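PDB 4ITA: succinate-semialdehyde dehydrogenase from Synechococcus sp., which oxidises succinic semialdehyde to succinate, probably with NADP as cofactor, and belongs to the aldehyde dehydrogenase family. Local coordinates for residues V238-A243 with I271-I276; K33-F38 with L123-A128; T7-T12 with M71-G76; I385-G390 with K431-G436. All blocks are in the same frame, centred on the assembly; numbering follows the deposited sequence.

Contact 1 of 4, residues V238-A243 with I271-I276; sequences VVFPSA and ILHEAI
With its CG anti to the backbone N (chi1 -169°), His273 swings its imidazole beside the turn that follows Val239, where Pro241 and Phe240 meet two different sides of it. Pro241 CG sits over the centre of the imidazole, 3.5 Å from His273 CG, in a CH-pi contact. The edge of the same imidazole is directed at the face of the Phe240 ring in a T-shaped pair, planes at 81°, with His273 CD2 3.8 Å from Phe240 CE2. Ala275 N, close to the imidazole plane, donates to His273 ND1 at 3.0 Å, an N-cap bond that fixes the rotation of the imidazole at the start of the following helix. With an alanine here instead of His273, Ala275 N would probably be left without its capping acceptor and a gap would open beside Pro241 and Phe240.

Two parallel-strand bonds underlie this packing: Val239 N to Ile271 O at 2.9 Å, and His273 N to Val239 O at 3.0 Å, almost straight at 176°. Ile276, its CG1 held between backbone N and carbonyl carbon, brings CD1 to 3.7 Å from Val239 CG1, while its CG2 rests near Pro241 CA.

The two strands, 235-239 and 267-273, belong to a beta-alpha-beta unit with helix 245-257 between them, at the middle of a seven-stranded sheet between strands 390-394 and 366-372. Val238 and Ile271 face helix 375-383, whereas Val239 and Leu272 face Phe280 of helix 274-289; Phe404 of helix 398-407 adds a further edge-to-face pair with Phe240.

Contact 2 of 4, residues K33-F38 with L123-A128; sequences KAQEAF and LGILLA
The ring of Phe38 lies flat over the backbone of Gly124, whose CA sits above the centre of one face, 3.4 Å from the ring centroid and 10° off its normal. This is a CH-pi contact to a residue with no side chain. A turn earlier on the helix, Ala34 CB touches the end of Ile125, at 3.6 Å from Ile125 CD1; Ile125 CD1 also lies 3.8 Å from Gln35 N.

Phe38 comes to Gly124 because its CG is anti to the backbone N (chi1 172°), directing the ring outward from helix 24-41 toward the start of strand segment 125-128. Gly124 is pinned in turn: its N donates to Asn151 OD1, and its backbone pairs with Val152. Val152, on the adjoining strand 152-156, also packs against Ala34, Phe38 and Ile125, while Val201 of strand 201-207 touches Ile125 from another neighbouring strand.

The backbone of Gly124 has angles in which a beta carbon would run into the preceding carbonyl oxygen, and the absence of one lets the ring lie directly on CA. With dispersion and CH-pi contacts alone joining the two segments, helix 24-41 is seated on the sheet through close fit of shape, and the charged Lys33 of this segment is paired with Glu179 instead.

Contact 3 of 4, residues T7-T12 with M71-G76; sequences TINPTT and MTTEMG
Thr7 and Glu74 form the direct hydrogen bond of this contact: Thr7 OG1 donates to Glu74 OE2 at 2.7 Å, using the carboxylate's anti lone pair. Glu74 CG stands anti to its carbonyl carbon (chi1 -65°), and the chain extends from there to bring the carboxylate back to the strand. Its oxygens are gripped further by the N-terminal end of helix 162-175, Gln163 N on OE2 and Cys164 N on OE1, which would probably stabilise the negative charge. A glutamine in place of Glu74 would probably lose that charge at the helix end and weaken the grip on Thr7 and on one of the two helix amides.

Two waters add bridges. One accepts from Ile8 N and lies 2.8 Å from Glu74 O. The other joins Asn9 OD1, Thr11 OG1 and Thr72 O, lying 2.7 Å from Asn9 OD1.

Asn9 OD1 also accepts from Thr11 N, an Asx turn that bends the chain as it leaves strand 6-8, itself half of a two-stranded antiparallel sheet with 15-18. This turn presents Pro10 to the last turn of helix 64-75.

The remaining contacts are apolar or weak. Asn9 CA makes a CA-H...O contact with Thr73 O at 3.4 Å, and Pro10 CD stands equally close to that oxygen, which is buried with no conventional partner. Pro10 CG lies 3.5 Å from Gly76 N. Gly76 follows the helix with a positive phi, and a beta carbon there would probably strike Pro10 CG.

Contact 4 of 4, residues I385-G390 with K431-G436; sequences IPFGLG and KRSGYG
Ser433 OG is gripped by two backbone groups: Gly388 N donates to it at 2.8 Å in an almost straight bond (178°), and OG is also hydrogen-bonded to Gly232 O. Its first torsion sets OG anti to the carbonyl carbon (chi1 -67°), against the 385-390 loop. Phe387 CB packs on the same oxygen at 3.3 Å, and Leu389 CB, two residues on, lies 3.6 Å from Ser433 OG.

Lys431 reaches alongside the loop. Its chain is bent at chi3 (62°), which brings NZ to Ile385 O at 2.9 Å, the donor tilted from the carbonyl plane. A water that accepts from Lys431 NZ also lies 2.8 Å from Phe387 O. The ammonium thus meets the loop's backbone directly and has a water between it and the next carbonyl but one, while the methylenes of the chain run past Phe387 O. Between Lys431 and Ser433 in sequence, Arg432 N donates to Pro386 O at 3.0 Å.

Beyond CG, Arg432 turns away from the loop, and its guanidinium carries two salt bridges, to Glu210 of the same chain and to Glu223 of the second subunit, so this segment also reaches the dimer interface. At Gly388 a CB would crowd Lys431 CD.

Leu389 lines the NADPH pocket seen in this structure and also packs on Cys264 and Ile265. The arrangement joins the loop before strand 390-394 of the seven-stranded sheet, which touches the cofactor through Leu389, to the segment leading into strand 434-435 of the mixed sheet that includes strands 201-207 and 227-230, a junction between the two sheets of this aldehyde dehydrogenase fold.

Overall arrangement
From the N terminus, contact 3 opens first at residues 7-12 and closes at 71-76, joining strand 6-8 and the turn after it to the end of helix 64-75. Contact 2 opens at 33-38, inside that loop, and closes at 123-128, so the two cross; it sets helix 24-41 on the mixed sheet of strands 115-129, 152-156 and 201-207. Contact 1 follows in series, closing a short beta-alpha-beta loop in the seven-stranded sheet, its centre about 50 Å from that of contact 2 and across the chain's centre. Contact 4 comes last and joins the two sheets: it shares the mixed sheet with contact 2 and lies about 8 Å, nearest atoms, from contact 1.

Contact 1 of 4, residues V238-A243 with I271-I276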
# COMPACT_ATOMS: atom_id res chain seq x y z
N VAL A 238 -29.47 -4.65 -0.69
CA VAL A 238 -30.25 -5.41 -1.66
C VAL A 238 -31.19 -6.35 -0.94
O VAL A 238 -30.77 -7.09 -0.06
CB VAL A 238 -29.31 -6.23 -2.58
CG1 VAL A 238 -30.13 -6.90 -3.67
CG2 VAL A 238 -28.23 -5.34 -3.21
N VAL A 239 -32.47 -6.30 -1.30
CA VAL A 239 -33.48 -7.12 -0.63
C VAL A 239 -34.20 -8.00 -1.62
O VAL A 239 -34.87 -7.51 -2.53
CB VAL A 239 -34.49 -6.25 0.15
CG1 VAL A 239 -35.45 -7.14 0.94
CG2 VAL A 239 -33.76 -5.31 1.10
N PHE A 240 -34.08 -9.31 -1.44
CA PHE A 240 -34.64 -10.27 -2.39
C PHE A 240 -35.84 -11.04 -1.80
O PHE A 240 -36.11 -10.94 -0.61
CB PHE A 240 -33.52 -11.17 -2.95
CG PHE A 240 -33.07 -10.75 -4.32
CD1 PHE A 240 -32.86 -9.41 -4.61
CD2 PHE A 240 -32.89 -11.68 -5.33
CE1 PHE A 240 -32.46 -9.00 -5.86
CE2 PHE A 240 -32.49 -11.28 -6.60
CZ PHE A 240 -32.28 -9.94 -6.87
N PRO A 241 -36.58 -11.78 -2.65
CA PRO A 241 -37.88 -12.29 -2.19
C PRO A 241 -37.87 -13.25 -1.00
O PRO A 241 -38.88 -13.34 -0.30
CB PRO A 241 -38.44 -12.97 -3.44
CG PRO A 241 -37.80 -12.25 -4.58
CD PRO A 241 -36.40 -11.98 -4.11
N SER A 242 -36.77 -13.96 -0.76
CA SER A 242 -36.72 -14.89 0.36
C SER A 242 -36.24 -14.24 1.65
O SER A 242 -36.07 -14.92 2.66
CB SER A 242 -35.83 -16.09 0.03
OG SER A 242 -34.49 -15.70 -0.17
N ALA A 243 -36.02 -12.93 1.62
CA ALA A 243 -35.55 -12.22 2.81
C ALA A 243 -36.59 -12.16 3.93
O ALA A 243 -37.79 -12.19 3.67
CB ALA A 243 -35.11 -10.82 2.44
N ILE A 271 -31.97 -1.52 -3.05
CA ILE A 271 -32.22 -2.20 -4.31
C ILE A 271 -33.16 -3.35 -4.05
O ILE A 271 -32.80 -4.35 -3.42
CB ILE A 271 -30.89 -2.64 -4.95
CG1 ILE A 271 -30.04 -1.40 -5.27
CG2 ILE A 271 -31.16 -3.47 -6.21
CD1 ILE A 271 -28.60 -1.70 -5.64
N LEU A 272 -34.41 -3.18 -4.48
CA LEU A 272 -35.50 -4.06 -4.07
C LEU A 272 -35.99 -4.93 -5.21
O LEU A 272 -36.34 -4.41 -6.27
CB LEU A 272 -36.66 -3.21 -3.54
CG LEU A 272 -36.30 -2.13 -2.53
CD1 LEU A 272 -37.55 -1.38 -2.09
CD2 LEU A 272 -35.58 -2.72 -1.34
N HIS A 273 -36.02 -6.24 -4.99
CA HIS A 273 -36.64 -7.13 -5.97
C HIS A 273 -38.12 -6.77 -6.12
O HIS A 273 -38.82 -6.57 -5.13
CB HIS A 273 -36.49 -8.59 -5.55
CG HIS A 273 -36.87 -9.55 -6.63
ND1 HIS A 273 -38.17 -9.75 -7.04
CD2 HIS A 273 -36.10 -10.36 -7.40
CE1 HIS A 273 -38.19 -10.65 -8.01
NE2 HIS A 273 -36.95 -11.03 -8.25
N GLU A 274 -38.59 -6.69 -7.37
CA GLU A 274 -39.97 -6.26 -7.64
C GLU A 274 -41.03 -7.06 -6.88
O GLU A 274 -42.10 -6.52 -6.56
CB GLU A 274 -40.26 -6.26 -9.14
CG GLU A 274 -40.09 -7.59 -9.83
CD GLU A 274 -40.58 -7.55 -11.26
OE1 GLU A 274 -40.67 -8.63 -11.88
OE2 GLU A 274 -40.86 -6.44 -11.77
N ALA A 275 -40.75 -8.32 -6.58
CA ALA A 275 -41.74 -9.16 -5.90
C ALA A 275 -42.03 -8.69 -4.48
O ALA A 275 -43.11 -8.95 -3.94
CB ALA A 275 -41.29 -10.62 -5.90
N ILE A 276 -41.07 -8.01 -3.86
CA ILE A 276 -41.24 -7.55 -2.48
C ILE A 276 -41.14 -6.04 -2.33
O ILE A 276 -41.26 -5.51 -1.22
CB ILE A 276 -40.27 -8.27 -1.49
CG1 ILE A 276 -38.80 -8.16 -1.94
CG2 ILE A 276 -40.65 -9.74 -1.37
CD1 ILE A 276 -38.12 -6.82 -1.67

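Contact 2 of 4, residues K33-F38 with L123-A128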
# COMPACT_ATOMS: atom_id res chain seq x y z
N LYS A 33 10.06 16.30 18.20
CA LYS A 33 9.79 15.57 19.43
C LYS A 33 9.29 14.16 19.15
O LYS A 33 9.68 13.22 19.84
CB LYS A 33 8.80 16.32 20.33
CG LYS A 33 8.64 15.67 21.70
CD LYS A 33 7.89 16.54 22.69
CE LYS A 33 6.43 16.65 22.36
NZ LYS A 33 5.76 17.61 23.29
N ALA A 34 8.46 14.00 18.12
CA ALA A 34 8.00 12.67 17.72
C ALA A 34 9.16 11.77 17.32
O ALA A 34 9.19 10.59 17.66
CB ALA A 34 7.01 12.78 16.58
N GLN A 35 10.12 12.33 16.59
CA GLN A 35 11.27 11.56 16.18
C GLN A 35 12.11 11.10 17.37
O GLN A 35 12.51 9.93 17.45
CB GLN A 35 12.13 12.36 15.19
CG GLN A 35 13.34 11.59 14.72
CD GLN A 35 12.96 10.32 13.98
OE1 GLN A 35 11.88 10.24 13.38
NE2 GLN A 35 13.83 9.31 14.04
N GLU A 36 12.35 12.01 18.31
CA GLU A 36 13.07 11.65 19.52
C GLU A 36 12.29 10.60 20.31
O GLU A 36 12.86 9.63 20.81
CB GLU A 36 13.29 12.89 20.37
CG GLU A 36 14.09 12.67 21.63
CD GLU A 36 14.47 13.99 22.26
OE1 GLU A 36 13.80 14.38 23.25
OE2 GLU A 36 15.42 14.63 21.77
N ALA A 37 10.98 10.79 20.42
CA ALA A 37 10.15 9.83 21.15
C ALA A 37 10.19 8.46 20.50
O ALA A 37 10.26 7.45 21.19
CB ALA A 37 8.73 10.33 21.28
N PHE A 38 10.13 8.42 19.17
CA PHE A 38 10.17 7.16 18.43
C PHE A 38 11.45 6.38 18.72
O PHE A 38 11.42 5.15 18.84
CB PHE A 38 10.04 7.40 16.93
CG PHE A 38 10.26 6.15 16.10
CD1 PHE A 38 9.38 5.07 16.20
CD2 PHE A 38 11.35 6.05 15.24
CE1 PHE A 38 9.59 3.91 15.47
CE2 PHE A 38 11.55 4.89 14.49
CZ PHE A 38 10.67 3.82 14.60
N LEU A 123 7.85 1.68 11.39
CA LEU A 123 8.45 2.59 10.43
C LEU A 123 8.95 3.89 11.05
O LEU A 123 9.98 4.42 10.64
CB LEU A 123 7.45 2.92 9.32
CG LEU A 123 7.05 1.78 8.39
CD1 LEU A 123 6.00 2.28 7.42
CD2 LEU A 123 8.25 1.21 7.66
N GLY A 124 8.22 4.42 12.03
CA GLY A 124 8.54 5.71 12.60
C GLY A 124 7.28 6.55 12.78
O GLY A 124 6.26 6.04 13.23
N ILE A 125 7.36 7.82 12.41
CA ILE A 125 6.21 8.70 12.53
C ILE A 125 5.18 8.44 11.43
O ILE A 125 5.48 8.52 10.24
CB ILE A 125 6.61 10.19 12.45
CG1 ILE A 125 7.67 10.55 13.50
CG2 ILE A 125 5.39 11.07 12.61
CD1 ILE A 125 8.24 11.96 13.30
N LEU A 126 3.95 8.16 11.86
CA LEU A 126 2.79 8.03 10.97
C LEU A 126 1.91 9.27 11.11
O LEU A 126 1.55 9.67 12.22
CB LEU A 126 1.97 6.79 11.36
CG LEU A 126 0.59 6.57 10.73
CD1 LEU A 126 0.69 6.34 9.22
CD2 LEU A 126 -0.10 5.39 11.39
N LEU A 127 1.59 9.89 9.98
CA LEU A 127 0.58 10.94 9.92
C LEU A 127 -0.78 10.32 9.70
O LEU A 127 -0.95 9.49 8.80
CB LEU A 127 0.87 11.91 8.78
CG LEU A 127 -0.30 12.81 8.34
CD1 LEU A 127 -0.69 13.81 9.41
CD2 LEU A 127 0.07 13.55 7.07
N ALA A 128 -1.75 10.72 10.50
CA ALA A 128 -3.15 10.35 10.29
C ALA A 128 -4.01 11.59 10.10
O ALA A 128 -3.96 12.52 10.91
CB ALA A 128 -3.65 9.55 11.44

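Contact 3 of 4, residues T7-T12 with M71-G76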
# COMPACT_ATOMS: atom_id res chain seq x y z
N THR A 7 -15.05 24.79 17.88
CA THR A 7 -16.25 24.06 18.26
C THR A 7 -17.45 24.92 17.90
O THR A 7 -17.63 26.00 18.47
CB THR A 7 -16.30 23.74 19.76
OG1 THR A 7 -15.14 22.98 20.13
CG2 THR A 7 -17.57 22.97 20.12
N ILE A 8 -18.24 24.46 16.94
CA ILE A 8 -19.51 25.09 16.62
C ILE A 8 -20.60 24.04 16.80
O ILE A 8 -20.65 23.06 16.07
CB ILE A 8 -19.54 25.65 15.20
CG1 ILE A 8 -18.40 26.65 15.00
CG2 ILE A 8 -20.88 26.30 14.91
CD1 ILE A 8 -18.23 27.15 13.58
N ASN A 9 -21.45 24.24 17.81
CA ASN A 9 -22.48 23.28 18.15
C ASN A 9 -23.54 23.20 17.05
O ASN A 9 -24.26 24.17 16.82
CB ASN A 9 -23.12 23.68 19.49
CG ASN A 9 -24.02 22.60 20.06
OD1 ASN A 9 -24.65 21.83 19.33
ND2 ASN A 9 -24.10 22.54 21.38
N PRO A 10 -23.65 22.05 16.37
CA PRO A 10 -24.57 21.96 15.23
C PRO A 10 -26.04 21.92 15.63
O PRO A 10 -26.90 22.09 14.76
CB PRO A 10 -24.17 20.64 14.56
CG PRO A 10 -23.64 19.80 15.68
CD PRO A 10 -22.91 20.79 16.57
N THR A 11 -26.34 21.70 16.90
CA THR A 11 -27.72 21.72 17.37
C THR A 11 -28.24 23.16 17.50
O THR A 11 -29.43 23.42 17.28
CB THR A 11 -27.86 20.95 18.71
OG1 THR A 11 -27.49 19.59 18.49
CG2 THR A 11 -29.29 21.00 19.24
N THR A 12 -27.34 24.09 17.81
CA THR A 12 -27.73 25.48 18.03
C THR A 12 -27.14 26.44 17.00
O THR A 12 -27.65 27.55 16.81
CB THR A 12 -27.31 25.95 19.42
OG1 THR A 12 -25.89 25.86 19.53
CG2 THR A 12 -27.97 25.12 20.50
N MET A 71 -18.30 14.61 21.88
CA MET A 71 -18.63 14.25 20.50
C MET A 71 -19.95 14.89 20.07
O MET A 71 -20.04 15.53 19.02
CB MET A 71 -18.72 12.73 20.32
CG MET A 71 -17.42 11.95 20.59
SD MET A 71 -17.53 10.17 20.21
CE MET A 71 -17.03 9.45 21.79
N THR A 72 -20.99 14.70 20.88
CA THR A 72 -22.30 15.25 20.57
C THR A 72 -22.28 16.77 20.46
O THR A 72 -22.87 17.34 19.54
CB THR A 72 -23.32 14.80 21.63
OG1 THR A 72 -23.42 13.38 21.60
CG2 THR A 72 -24.69 15.42 21.38
N THR A 73 -21.60 17.43 21.39
CA THR A 73 -21.52 18.88 21.37
C THR A 73 -20.86 19.39 20.09
O THR A 73 -21.32 20.36 19.49
CB THR A 73 -20.72 19.40 22.58
OG1 THR A 73 -21.42 19.04 23.78
CG2 THR A 73 -20.55 20.91 22.52
N GLU A 74 -19.77 18.74 19.68
CA GLU A 74 -19.02 19.24 18.52
C GLU A 74 -19.62 18.86 17.17
O GLU A 74 -19.57 19.66 16.24
CB GLU A 74 -17.56 18.78 18.57
CG GLU A 74 -16.77 19.37 19.73
CD GLU A 74 -15.28 19.31 19.51
OE1 GLU A 74 -14.74 18.19 19.34
OE2 GLU A 74 -14.64 20.39 19.51
N MET A 75 -20.16 17.65 17.04
CA MET A 75 -20.56 17.19 15.72
C MET A 75 -21.96 16.58 15.61
O MET A 75 -22.35 16.12 14.54
CB MET A 75 -19.48 16.30 15.09
CG MET A 75 -18.98 15.15 15.97
SD MET A 75 -20.17 13.80 16.25
CE MET A 75 -20.46 13.25 14.55
N GLY A 76 -22.71 16.59 16.71
CA GLY A 76 -24.15 16.39 16.65
C GLY A 76 -24.71 14.97 16.63
O GLY A 76 -25.93 14.80 16.56
O HOH W 1 -17.76 21.85 16.16
O HOH W 2 -24.94 19.18 19.52

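Contact 4 of 4, residues I385-G390 with K431-G436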
# COMPACT_ATOMS: atom_id res chain seq x y z
N ILE A 385 -21.49 2.23 -9.61
CA ILE A 385 -21.07 3.42 -8.88
C ILE A 385 -19.55 3.49 -8.90
O ILE A 385 -18.89 2.49 -9.18
CB ILE A 385 -21.52 3.37 -7.40
CG1 ILE A 385 -21.28 1.98 -6.80
CG2 ILE A 385 -22.98 3.78 -7.25
CD1 ILE A 385 -21.38 1.93 -5.28
N PRO A 386 -18.99 4.67 -8.62
CA PRO A 386 -17.53 4.76 -8.59
C PRO A 386 -16.95 4.16 -7.31
O PRO A 386 -15.77 3.83 -7.28
CB PRO A 386 -17.26 6.26 -8.66
CG PRO A 386 -18.51 6.91 -8.17
CD PRO A 386 -19.63 6.00 -8.54
N PHE A 387 -17.78 4.03 -6.28
CA PHE A 387 -17.33 3.58 -4.97
C PHE A 387 -17.39 2.06 -4.86
O PHE A 387 -17.91 1.37 -5.75
CB PHE A 387 -18.20 4.20 -3.88
CG PHE A 387 -18.43 5.68 -4.06
CD1 PHE A 387 -17.41 6.59 -3.84
CD2 PHE A 387 -19.67 6.15 -4.46
CE1 PHE A 387 -17.63 7.95 -4.01
CE2 PHE A 387 -19.90 7.51 -4.62
CZ PHE A 387 -18.88 8.41 -4.40
N GLY A 388 -16.88 1.54 -3.76
CA GLY A 388 -16.90 0.11 -3.52
C GLY A 388 -16.49 -0.23 -2.11
O GLY A 388 -15.53 -0.97 -1.90
N LEU A 389 -17.20 0.32 -1.13
CA LEU A 389 -16.83 0.14 0.26
C LEU A 389 -17.51 -1.09 0.85
O LEU A 389 -16.90 -2.14 0.97
CB LEU A 389 -17.12 1.41 1.06
CG LEU A 389 -16.58 1.41 2.49
CD1 LEU A 389 -15.09 1.02 2.56
CD2 LEU A 389 -16.81 2.76 3.11
N GLY A 390 -18.79 -0.96 1.21
CA GLY A 390 -19.54 -2.09 1.73
C GLY A 390 -20.74 -2.45 0.87
O GLY A 390 -21.10 -1.74 -0.07
N LYS A 431 -12.07 0.27 -5.48
CA LYS A 431 -12.47 1.29 -6.43
C LYS A 431 -12.18 2.67 -5.83
O LYS A 431 -11.12 2.87 -5.23
CB LYS A 431 -13.94 1.10 -6.84
CG LYS A 431 -14.19 -0.24 -7.54
CD LYS A 431 -15.66 -0.61 -7.64
CE LYS A 431 -16.46 0.39 -8.45
NZ LYS A 431 -17.82 -0.13 -8.76
N ARG A 432 -13.09 3.62 -5.96
CA ARG A 432 -12.81 4.97 -5.47
C ARG A 432 -13.03 5.10 -3.96
O ARG A 432 -12.86 6.20 -3.41
CB ARG A 432 -13.61 6.01 -6.25
CG ARG A 432 -13.15 6.17 -7.70
CD ARG A 432 -12.05 7.22 -7.83
NE ARG A 432 -11.38 7.13 -9.13
CZ ARG A 432 -10.60 8.08 -9.62
NH1 ARG A 432 -10.39 9.20 -8.94
NH2 ARG A 432 -10.02 7.92 -10.81
N SER A 433 -13.36 4.01 -3.29
CA SER A 433 -13.49 4.02 -1.83
C SER A 433 -12.16 3.87 -1.12
O SER A 433 -12.10 3.92 0.11
CB SER A 433 -14.46 2.94 -1.36
OG SER A 433 -15.77 3.23 -1.80
N GLY A 434 -11.09 3.66 -1.88
CA GLY A 434 -9.76 3.59 -1.30
C GLY A 434 -9.08 2.25 -1.47
O GLY A 434 -9.42 1.44 -2.33
N TYR A 435 -8.08 2.03 -0.62
CA TYR A 435 -7.25 0.83 -0.67
C TYR A 435 -6.56 0.66 0.68
O TYR A 435 -6.45 1.61 1.46
CB TYR A 435 -6.21 0.91 -1.80
CG TYR A 435 -5.40 2.19 -1.78
CD1 TYR A 435 -5.68 3.23 -2.67
CD2 TYR A 435 -4.38 2.38 -0.85
CE1 TYR A 435 -4.94 4.41 -2.65
CE2 TYR A 435 -3.65 3.56 -0.81
CZ TYR A 435 -3.94 4.57 -1.71
OH TYR A 435 -3.23 5.75 -1.71
N GLY A 436 -6.11 -0.55 0.94
CA GLY A 436 -5.54 -0.87 2.23
C GLY A 436 -6.63 -1.30 3.19
O GLY A 436 -7.82 -1.10 2.94
O HOH W 3 -19.05 -1.11 -6.40